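Local coordinates for molybdopterin biosynthesis protein MoaB (Sulfolobus tokodaii, PDB 3IWT) that probably takes part in molybdenum cofactor biosynthesis as a MoaB/MogA-type protein that binds molybdopterin or a precursor of it, at residues A[15-20]-A[81-86]; A[19-24]-A[71-76]; A[116-121]-A[135-140]. All blocks are in the same frame, centred on the assembly; numbering follows the deposited sequence.

Contact 1 of 3, residues A[15-20]-A[81-86]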
loop_
_atom_site.group_PDB
_atom_site.type_symbol
_atom_site.label_atom_id
_atom_site.label_comp_id
_atom_site.label_asym_id
_atom_site.label_seq_id
_atom_site.Cartn_x
_atom_site.Cartn_y
_atom_site.Cartn_z
ATOM N N SER A 15 13.946 -31.935 -14.826
ATOM C CA SER A 15 13.589 -31.160 -15.995
ATOM C C SER A 15 12.312 -30.415 -15.606
ATOM O O SER A 15 11.366 -31.028 -15.138
ATOM C CB SER A 15 13.324 -32.082 -17.188
ATOM O OG SER A 15 12.965 -31.357 -18.348
ATOM N N LEU A 16 12.302 -29.100 -15.779
ATOM C CA LEU A 16 11.124 -28.276 -15.494
ATOM C C LEU A 16 10.502 -27.785 -16.800
ATOM O O LEU A 16 11.177 -27.678 -17.823
ATOM C CB LEU A 16 11.503 -27.104 -14.586
ATOM C CG LEU A 16 11.997 -27.452 -13.177
ATOM C CD1 LEU A 16 12.602 -26.211 -12.528
ATOM C CD2 LEU A 16 10.878 -28.072 -12.316
ATOM N N ASN A 17 9.205 -27.504 -16.754
ATOM C CA ASN A 17 8.431 -27.007 -17.900
ATOM C C ASN A 17 8.267 -25.475 -17.865
ATOM O O ASN A 17 7.759 -24.895 -16.882
ATOM C CB ASN A 17 7.049 -27.640 -17.921
ATOM C CG ASN A 17 7.070 -29.158 -18.064
ATOM O OD1 ASN A 17 6.236 -29.847 -17.469
ATOM N ND2 ASN A 17 7.943 -29.667 -18.881
ATOM N N PHE A 18 8.670 -24.824 -18.947
ATOM C CA PHE A 18 8.700 -23.358 -19.027
ATOM C C PHE A 18 7.741 -22.881 -20.104
ATOM O O PHE A 18 7.596 -23.532 -21.145
ATOM C CB PHE A 18 10.110 -22.868 -19.368
ATOM C CG PHE A 18 11.088 -22.981 -18.235
ATOM C CD1 PHE A 18 11.581 -24.207 -17.868
ATOM C CD2 PHE A 18 11.487 -21.845 -17.516
ATOM C CE1 PHE A 18 12.491 -24.341 -16.838
ATOM C CE2 PHE A 18 12.412 -21.961 -16.470
ATOM C CZ PHE A 18 12.889 -23.221 -16.118
ATOM N N TYR A 19 7.094 -21.741 -19.846
ATOM C CA TYR A 19 6.305 -21.036 -20.839
ATOM C C TYR A 19 6.957 -19.667 -21.065
ATOM O O TYR A 19 7.253 -18.943 -20.103
ATOM C CB TYR A 19 4.879 -20.851 -20.329
ATOM C CG TYR A 19 3.870 -20.456 -21.369
ATOM C CD1 TYR A 19 2.873 -21.347 -21.754
ATOM C CD2 TYR A 19 3.887 -19.197 -21.941
ATOM C CE1 TYR A 19 1.902 -20.986 -22.671
ATOM C CE2 TYR A 19 2.957 -18.836 -22.887
ATOM C CZ TYR A 19 1.957 -19.735 -23.243
ATOM O OH TYR A 19 1.001 -19.366 -24.146
ATOM N N VAL A 20 7.155 -19.306 -22.332
ATOM C CA VAL A 20 7.927 -18.105 -22.667
ATOM C C VAL A 20 6.997 -17.058 -23.282
ATOM O O VAL A 20 6.260 -17.363 -24.215
ATOM C CB VAL A 20 9.093 -18.403 -23.636
ATOM C CG1 VAL A 20 9.899 -17.132 -23.961
ATOM C CG2 VAL A 20 10.023 -19.467 -23.047
ATOM N N GLU A 81 0.711 -28.185 -16.270
ATOM C CA GLU A 81 2.069 -28.673 -16.483
ATOM C C GLU A 81 3.132 -27.562 -16.429
ATOM O O GLU A 81 4.298 -27.833 -16.202
ATOM C CB GLU A 81 2.152 -29.422 -17.821
ATOM C CG GLU A 81 1.326 -30.726 -17.860
ATOM C CD GLU A 81 -0.208 -30.547 -18.018
ATOM O OE1 GLU A 81 -0.708 -29.430 -18.282
ATOM O OE2 GLU A 81 -0.946 -31.576 -17.895
ATOM N N VAL A 82 2.735 -26.307 -16.613
ATOM C CA VAL A 82 3.709 -25.204 -16.553
ATOM C C VAL A 82 4.291 -25.088 -15.143
ATOM O O VAL A 82 3.543 -25.007 -14.168
ATOM C CB VAL A 82 3.091 -23.848 -17.018
ATOM C CG1 VAL A 82 4.040 -22.668 -16.692
ATOM C CG2 VAL A 82 2.765 -23.888 -18.515
ATOM N N ASP A 83 5.620 -25.076 -15.034
ATOM C CA ASP A 83 6.287 -24.826 -13.741
ATOM C C ASP A 83 6.733 -23.376 -13.570
ATOM O O ASP A 83 6.651 -22.801 -12.473
ATOM C CB ASP A 83 7.495 -25.754 -13.565
ATOM C CG ASP A 83 7.123 -27.213 -13.625
ATOM O OD1 ASP A 83 6.180 -27.603 -12.922
ATOM O OD2 ASP A 83 7.772 -27.980 -14.374
ATOM N N VAL A 84 7.229 -22.791 -14.654
ATOM C CA VAL A 84 7.830 -21.465 -14.614
ATOM C C VAL A 84 7.395 -20.714 -15.885
ATOM O O VAL A 84 7.364 -21.293 -16.997
ATOM C CB VAL A 84 9.387 -21.536 -14.596
ATOM C CG1 VAL A 84 10.018 -20.132 -14.488
ATOM C CG2 VAL A 84 9.919 -22.477 -13.497
ATOM N N ILE A 85 7.106 -19.434 -15.708
ATOM C CA ILE A 85 6.813 -18.512 -16.796
ATOM C C ILE A 85 7.931 -17.476 -16.823
ATOM O O ILE A 85 8.245 -16.880 -15.789
ATOM C CB ILE A 85 5.459 -17.793 -16.604
ATOM C CG1 ILE A 85 4.305 -18.805 -16.531
ATOM C CG2 ILE A 85 5.237 -16.744 -17.740
ATOM C CD1 ILE A 85 2.952 -18.254 -15.987
ATOM N N ILE A 86 8.490 -17.247 -18.010
ATOM C CA ILE A 86 9.491 -16.213 -18.217
ATOM C C ILE A 86 9.020 -15.278 -19.324
ATOM O O ILE A 86 8.677 -15.709 -20.439
ATOM C CB ILE A 86 10.872 -16.800 -18.578
ATOM C CG1 ILE A 86 11.365 -17.789 -17.506
ATOM C CG2 ILE A 86 11.918 -15.649 -18.799
ATOM C CD1 ILE A 86 12.748 -18.418 -17.825
#
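Phe-18, Tyr-19 and Val-20 pair in parallel with Val-84, Ile-85 and Ile-86, joining strands 17-23 and 84-88 as neighbours inside the mixed sheet. The axes of the two short strand segments come within 4.7 Å and cross at -28°. Tyr-19 bonds through both its backbone polar atoms: Tyr-19 N donates to Val-84 O (2.9 Å), and Tyr-19 O accepts from Ile-86 N. At the start of the ladder the backbone is gripped more densely. Asn-17 O takes two bonds, from Asp-83 N and from Val-84 N, the first at 2.8 Å and with its donor tilted from the carbonyl plane. Asp-83 adds a third bond to Asn-17 through its side chain: Asp-83 OD2 accepts from Asn-17 N over 2.8 Å in a nearly straight bond (175°), met on the anti side of the carboxylate. CG of Asp-83 lies anti to its own carbonyl carbon (chi1 -59°), which carries the carboxylate across to the other strand. Its other oxygen, OD1, forms a salt bridge with Arg-177, which probably offsets the negative charge. On the face bearing Phe-18, that ring and Val-84 lie side by side and point the same way. Val-84 CG2 sits over one face of the ring, 4.3 Å from its centroid, while Ile-86 CD1 meets Phe-18 CD2 at 3.7 Å. On the face of Tyr-19 and Ile-85, Val-82 CG2 from the loop just before the strand meets Tyr-19 CD1 at 4.1 Å. This is the parallel core of an alpha/beta sheet with helices on its two faces: Leu-16 and Val-84 rest on helix 154-176, Phe-18 and Val-20 on helix 40-51, and Ile-85 on helix 66-77, while strand 55-62 hydrogen-bonds along the other edge of strand 17-23.

Contact 2 of 3, residues A[19-24]-A[71-76]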
loop_
_atom_site.group_PDB
_atom_site.type_symbol
_atom_site.label_atom_id
_atom_site.label_comp_id
_atom_site.label_asym_id
_atom_site.label_seq_id
_atom_site.Cartn_x
_atom_site.Cartn_y
_atom_site.Cartn_z
ATOM N N TYR A 19 7.094 -21.741 -19.846
ATOM C CA TYR A 19 6.305 -21.036 -20.839
ATOM C C TYR A 19 6.957 -19.667 -21.065
ATOM O O TYR A 19 7.253 -18.943 -20.103
ATOM C CB TYR A 19 4.879 -20.851 -20.329
ATOM C CG TYR A 19 3.870 -20.456 -21.369
ATOM C CD1 TYR A 19 2.873 -21.347 -21.754
ATOM C CD2 TYR A 19 3.887 -19.197 -21.941
ATOM C CE1 TYR A 19 1.902 -20.986 -22.671
ATOM C CE2 TYR A 19 2.957 -18.836 -22.887
ATOM C CZ TYR A 19 1.957 -19.735 -23.243
ATOM O OH TYR A 19 1.001 -19.366 -24.146
ATOM N N VAL A 20 7.155 -19.306 -22.332
ATOM C CA VAL A 20 7.927 -18.105 -22.667
ATOM C C VAL A 20 6.997 -17.058 -23.282
ATOM O O VAL A 20 6.260 -17.363 -24.215
ATOM C CB VAL A 20 9.093 -18.403 -23.636
ATOM C CG1 VAL A 20 9.899 -17.132 -23.961
ATOM C CG2 VAL A 20 10.023 -19.467 -23.047
ATOM N N ILE A 21 7.063 -15.830 -22.785
ATOM C CA ILE A 21 6.201 -14.760 -23.299
ATOM C C ILE A 21 7.039 -13.579 -23.769
ATOM O O ILE A 21 7.828 -13.005 -23.001
ATOM C CB ILE A 21 5.172 -14.287 -22.250
ATOM C CG1 ILE A 21 4.321 -15.450 -21.733
ATOM C CG2 ILE A 21 4.269 -13.143 -22.815
ATOM C CD1 ILE A 21 3.388 -15.047 -20.566
ATOM N N THR A 22 6.884 -13.197 -25.026
ATOM C CA THR A 22 7.625 -12.041 -25.538
ATOM C C THR A 22 6.675 -10.861 -25.583
ATOM O O THR A 22 5.599 -10.967 -26.142
ATOM C CB THR A 22 8.255 -12.341 -26.917
ATOM O OG1 THR A 22 9.253 -13.342 -26.738
ATOM C CG2 THR A 22 8.881 -11.073 -27.537
ATOM N N ILE A 23 7.084 -9.748 -24.961
ATOM C CA ILE A 23 6.273 -8.529 -24.914
ATOM C C ILE A 23 6.970 -7.468 -25.775
ATOM O O ILE A 23 7.969 -6.859 -25.367
ATOM C CB ILE A 23 6.064 -8.044 -23.463
ATOM C CG1 ILE A 23 5.491 -9.179 -22.612
ATOM C CG2 ILE A 23 5.167 -6.845 -23.433
ATOM C CD1 ILE A 23 5.408 -8.892 -21.116
ATOM N N SER A 24 6.457 -7.291 -26.993
ATOM C CA SER A 24 7.066 -6.415 -28.013
ATOM C C SER A 24 6.002 -5.937 -28.994
ATOM O O SER A 24 5.465 -6.734 -29.780
ATOM C CB SER A 24 8.159 -7.156 -28.789
ATOM O OG SER A 24 8.669 -6.367 -29.869
ATOM N N LYS A 71 -3.899 -11.591 -20.443
ATOM C CA LYS A 71 -4.370 -12.802 -21.110
ATOM C C LYS A 71 -3.225 -13.780 -21.416
ATOM O O LYS A 71 -3.388 -14.979 -21.235
ATOM C CB LYS A 71 -5.079 -12.477 -22.414
ATOM C CG LYS A 71 -5.654 -13.721 -23.039
ATOM C CD LYS A 71 -5.931 -13.579 -24.516
ATOM C CE LYS A 71 -6.328 -14.970 -25.163
ATOM N NZ LYS A 71 -7.130 -15.832 -24.232
ATOM N N ALA A 72 -2.083 -13.276 -21.880
ATOM C CA ALA A 72 -0.900 -14.137 -22.124
ATOM C C ALA A 72 -0.457 -14.856 -20.839
ATOM O O ALA A 72 -0.209 -16.044 -20.842
ATOM C CB ALA A 72 0.268 -13.329 -22.715
ATOM N N PHE A 73 -0.420 -14.140 -19.724
ATOM C CA PHE A 73 -0.051 -14.751 -18.450
ATOM C C PHE A 73 -1.077 -15.720 -17.880
ATOM O O PHE A 73 -0.697 -16.779 -17.394
ATOM C CB PHE A 73 0.335 -13.675 -17.419
ATOM C CG PHE A 73 1.762 -13.188 -17.568
ATOM C CD1 PHE A 73 2.079 -12.189 -18.474
ATOM C CD2 PHE A 73 2.788 -13.720 -16.793
ATOM C CE1 PHE A 73 3.410 -11.736 -18.624
ATOM C CE2 PHE A 73 4.109 -13.252 -16.924
ATOM C CZ PHE A 73 4.406 -12.258 -17.846
ATOM N N THR A 74 -2.357 -15.362 -17.925
ATOM C CA THR A 74 -3.412 -16.269 -17.432
ATOM C C THR A 74 -3.528 -17.539 -18.274
ATOM O O THR A 74 -3.765 -18.621 -17.728
ATOM C CB THR A 74 -4.796 -15.558 -17.254
ATOM O OG1 THR A 74 -5.243 -14.990 -18.498
ATOM C CG2 THR A 74 -4.676 -14.500 -16.207
ATOM N N ASP A 75 -3.366 -17.412 -19.589
ATOM C CA ASP A 75 -3.313 -18.561 -20.462
ATOM C C ASP A 75 -2.198 -19.529 -20.031
ATOM O O ASP A 75 -2.403 -20.741 -20.026
ATOM C CB ASP A 75 -3.101 -18.146 -21.937
ATOM C CG ASP A 75 -4.401 -17.665 -22.630
ATOM O OD1 ASP A 75 -5.478 -17.708 -22.027
ATOM O OD2 ASP A 75 -4.304 -17.211 -23.796
ATOM N N ALA A 76 -1.040 -18.998 -19.658
ATOM C CA ALA A 76 0.103 -19.829 -19.247
ATOM C C ALA A 76 -0.112 -20.416 -17.842
ATOM O O ALA A 76 0.151 -21.603 -17.592
ATOM C CB ALA A 76 1.409 -19.021 -19.323
HETATM O O HOH W 1 0.203 -17.040 -23.335
#
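With CG of Tyr-19 swung opposite its backbone nitrogen (chi1 -165°), the phenol ring lies beneath Ala-76 of the helix; Ile-21 instead sends CG1 opposite its carbonyl carbon (chi1 -56°), and the extended chain beyond carries CD1 to Phe-73. The two methyl-on-ring contacts that result run in opposite senses. Ala-76 CB of the helix sits over the centre of the Tyr-19 ring, 3.5 Å from the centroid, whereas the strand supplies the methyl at the other, Ile-21 CD1 standing over the centre of the Phe-73 ring, 3.7 Å from its centroid. Both are CH-pi contacts made squarely over a face. Ile-23 CD1 reaches the same phenyl ring at its edge, 4.3 Å from Phe-73 CE1, and Ile-21 CG2 touches Ala-72 CB at 4.0 Å. Helix 66-77 here packs antiparallel (176°) on strand 17-23, with the short axes 9.7 Å apart, the layering of helix on sheet seen in alpha/beta folds; the chain then turns into strand 84-88, next to 17-23 in the sheet. The alanine side chains probably permit this close approach. One polar link crosses this apolar layer: a water bridges Tyr-19 OH, 2.6 Å away, and Ala-72 O, to which it donates at 2.7 Å. Without the Tyr-19 ring, as with an alanine here, Ala-76 CB would probably face a gap and the water would lose its phenolic partner. On the helix side turned to a second subunit, Thr-74 OG1 hydrogen-bonds its counterpart, and nearby Lys-71 and Asp-75 form a salt bridge within the helix through weak hydrogen bonds.

Contact 3 of 3, residues A[116-121]-A[135-140]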
loop_
_atom_site.group_PDB
_atom_site.type_symbol
_atom_site.label_atom_id
_atom_site.label_comp_id
_atom_site.label_asym_id
_atom_site.label_seq_id
_atom_site.Cartn_x
_atom_site.Cartn_y
_atom_site.Cartn_z
ATOM N N ASP A 116 16.735 -6.490 -6.930
ATOM C CA ASP A 116 18.040 -5.902 -6.590
ATOM C C ASP A 116 19.252 -6.767 -6.934
ATOM O O ASP A 116 20.307 -6.253 -7.347
ATOM C CB ASP A 116 18.072 -5.393 -5.122
ATOM C CG ASP A 116 17.626 -6.428 -4.127
ATOM O OD1 ASP A 116 16.395 -6.538 -3.945
ATOM O OD2 ASP A 116 18.492 -7.131 -3.537
ATOM N N VAL A 117 19.127 -8.088 -6.781
ATOM C CA VAL A 117 20.217 -8.978 -7.164
ATOM C C VAL A 117 20.438 -8.973 -8.693
ATOM O O VAL A 117 21.580 -9.007 -9.153
ATOM C CB VAL A 117 20.040 -10.393 -6.609
ATOM C CG1 VAL A 117 21.205 -11.300 -7.089
ATOM C CG2 VAL A 117 19.973 -10.351 -5.082
ATOM N N PHE A 118 19.363 -8.868 -9.469
ATOM C CA PHE A 118 19.514 -8.717 -10.908
ATOM C C PHE A 118 20.207 -7.398 -11.255
ATOM O O PHE A 118 21.063 -7.345 -12.140
ATOM C CB PHE A 118 18.190 -8.824 -11.667
ATOM C CG PHE A 118 18.363 -8.665 -13.169
ATOM C CD1 PHE A 118 19.015 -9.647 -13.911
ATOM C CD2 PHE A 118 17.947 -7.498 -13.820
ATOM C CE1 PHE A 118 19.204 -9.490 -15.281
ATOM C CE2 PHE A 118 18.134 -7.340 -15.198
ATOM C CZ PHE A 118 18.773 -8.328 -15.916
ATOM N N ARG A 119 19.849 -6.335 -10.545
ATOM C CA ARG A 119 20.507 -5.046 -10.762
ATOM C C ARG A 119 21.987 -5.102 -10.336
ATOM O O ARG A 119 22.837 -4.475 -10.976
ATOM C CB ARG A 119 19.747 -3.922 -10.072
ATOM C CG ARG A 119 18.453 -3.608 -10.773
ATOM C CD ARG A 119 17.724 -2.408 -10.186
ATOM N NE ARG A 119 17.116 -2.613 -8.878
ATOM C CZ ARG A 119 15.823 -2.823 -8.658
ATOM N NH1 ARG A 119 14.978 -2.979 -9.661
ATOM N NH2 ARG A 119 15.369 -2.895 -7.414
ATOM N N LEU A 120 22.298 -5.906 -9.318
ATOM C CA LEU A 120 23.689 -6.083 -8.862
ATOM C C LEU A 120 24.574 -6.725 -9.960
ATOM O O LEU A 120 25.636 -6.206 -10.306
ATOM C CB LEU A 120 23.702 -6.911 -7.549
ATOM C CG LEU A 120 25.008 -7.341 -6.856
ATOM C CD1 LEU A 120 24.612 -7.957 -5.520
ATOM C CD2 LEU A 120 25.814 -8.363 -7.649
ATOM N N VAL A 121 24.134 -7.856 -10.500
ATOM C CA VAL A 121 24.877 -8.528 -11.563
ATOM C C VAL A 121 24.904 -7.693 -12.860
ATOM O O VAL A 121 25.907 -7.699 -13.580
ATOM C CB VAL A 121 24.374 -9.969 -11.797
ATOM C CG1 VAL A 121 24.446 -10.789 -10.486
ATOM C CG2 VAL A 121 22.991 -9.963 -12.341
ATOM N N THR A 135 16.216 -0.668 -14.799
ATOM C CA THR A 135 15.339 -1.857 -14.969
ATOM C C THR A 135 14.549 -2.171 -13.698
ATOM O O THR A 135 15.012 -1.901 -12.589
ATOM C CB THR A 135 16.126 -3.088 -15.418
ATOM O OG1 THR A 135 15.231 -4.179 -15.710
ATOM C CG2 THR A 135 17.189 -3.518 -14.368
ATOM N N LYS A 136 13.359 -2.737 -13.899
ATOM C CA LYS A 136 12.482 -3.223 -12.839
ATOM C C LYS A 136 12.191 -4.726 -12.973
ATOM O O LYS A 136 11.184 -5.225 -12.443
ATOM C CB LYS A 136 11.179 -2.443 -12.840
ATOM C CG LYS A 136 11.315 -0.987 -12.632
ATOM C CD LYS A 136 9.938 -0.295 -12.637
ATOM C CE LYS A 136 9.393 -0.108 -14.068
ATOM N NZ LYS A 136 8.232 0.810 -14.016
ATOM N N ALA A 137 13.070 -5.442 -13.685
ATOM C CA ALA A 137 12.996 -6.890 -13.783
ATOM C C ALA A 137 12.678 -7.465 -12.396
ATOM O O ALA A 137 13.236 -7.029 -11.395
ATOM C CB ALA A 137 14.299 -7.477 -14.357
ATOM N N SER A 138 11.715 -8.397 -12.357
ATOM C CA SER A 138 11.095 -8.868 -11.117
ATOM C C SER A 138 10.766 -10.348 -11.221
ATOM O O SER A 138 10.741 -10.904 -12.321
ATOM C CB SER A 138 9.808 -8.082 -10.845
ATOM O OG SER A 138 10.059 -6.705 -10.640
ATOM N N ALA A 139 10.548 -10.983 -10.071
ATOM C CA ALA A 139 10.145 -12.397 -9.987
ATOM C C ALA A 139 9.103 -12.553 -8.860
ATOM O O ALA A 139 9.035 -11.729 -7.928
ATOM C CB ALA A 139 11.384 -13.337 -9.758
ATOM N N GLY A 140 8.275 -13.590 -8.987
ATOM C CA GLY A 140 7.246 -13.874 -8.024
ATOM C C GLY A 140 6.713 -15.284 -8.143
ATOM O O GLY A 140 7.173 -16.083 -8.977
#
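Arg-119 NH1 donates to Thr-135 O at 3.1 Å, bent to 143° at the hydrogen, and reaches the carbonyl near the guanidinium edge, though somewhat tilted from that plane. Arg-119 CG lies 3.8 Å from Thr-135 CG2. Thr-135 CG2 also meets the Phe-118 ring at its edge, 4.0 Å from Phe-118 CE2, while Ala-137 CB touches Phe-118 CD2 at 3.7 Å. A bend at chi3 (-72°) turns the arginine's end back toward the loop. One shell further out, Thr-135 forms an ST turn, Thr-135 OG1 accepting from Ala-137 N at 3.2 Å; this fixes the hydroxyl on the loop side and leaves the methyl for the helix. Ser-138 OG donates to Lys-136 O where the loop runs into strand 138-142. Around these, Phe-118 also packs on Pro-151 and on Ala-160 and Leu-164 of helix 154-176, and a glycerol lies about 4 Å from its side chain. Beyond the chain itself, the guanidinium is salt-bridged through NE to Asp-116 of a neighbouring subunit, the fourth of the assembly. NH1 thus serves a carbonyl of its own chain and NE a carboxylate of another subunit, probably coupling the position of the 135-137 loop to subunit assembly.

How the contacts relate
Contacts 1 and 2 start from the same strand, 17-23, and share Tyr-19 and Val-20, with centres 11 Å apart. They touch directly: Ile-86 O lies 2.9 Å from Ile-21 N, a probable hydrogen bond that continues the ladder, and Ile-85 CG2 packs on Phe-73 CE2 at 3.8 Å. Contact 3 forms later along the chain and reaches the same sheet through strand 138-142. Its centre lies about 20 Å from that of contact 1 and 19 Å from that of contact 2, across the chain's centre from both. By contact 3 a glycerol, probably from the crystallisation liquor, lies about 4 Å from the Phe-118 side chain, and a magnesium ion about 12 Å from it.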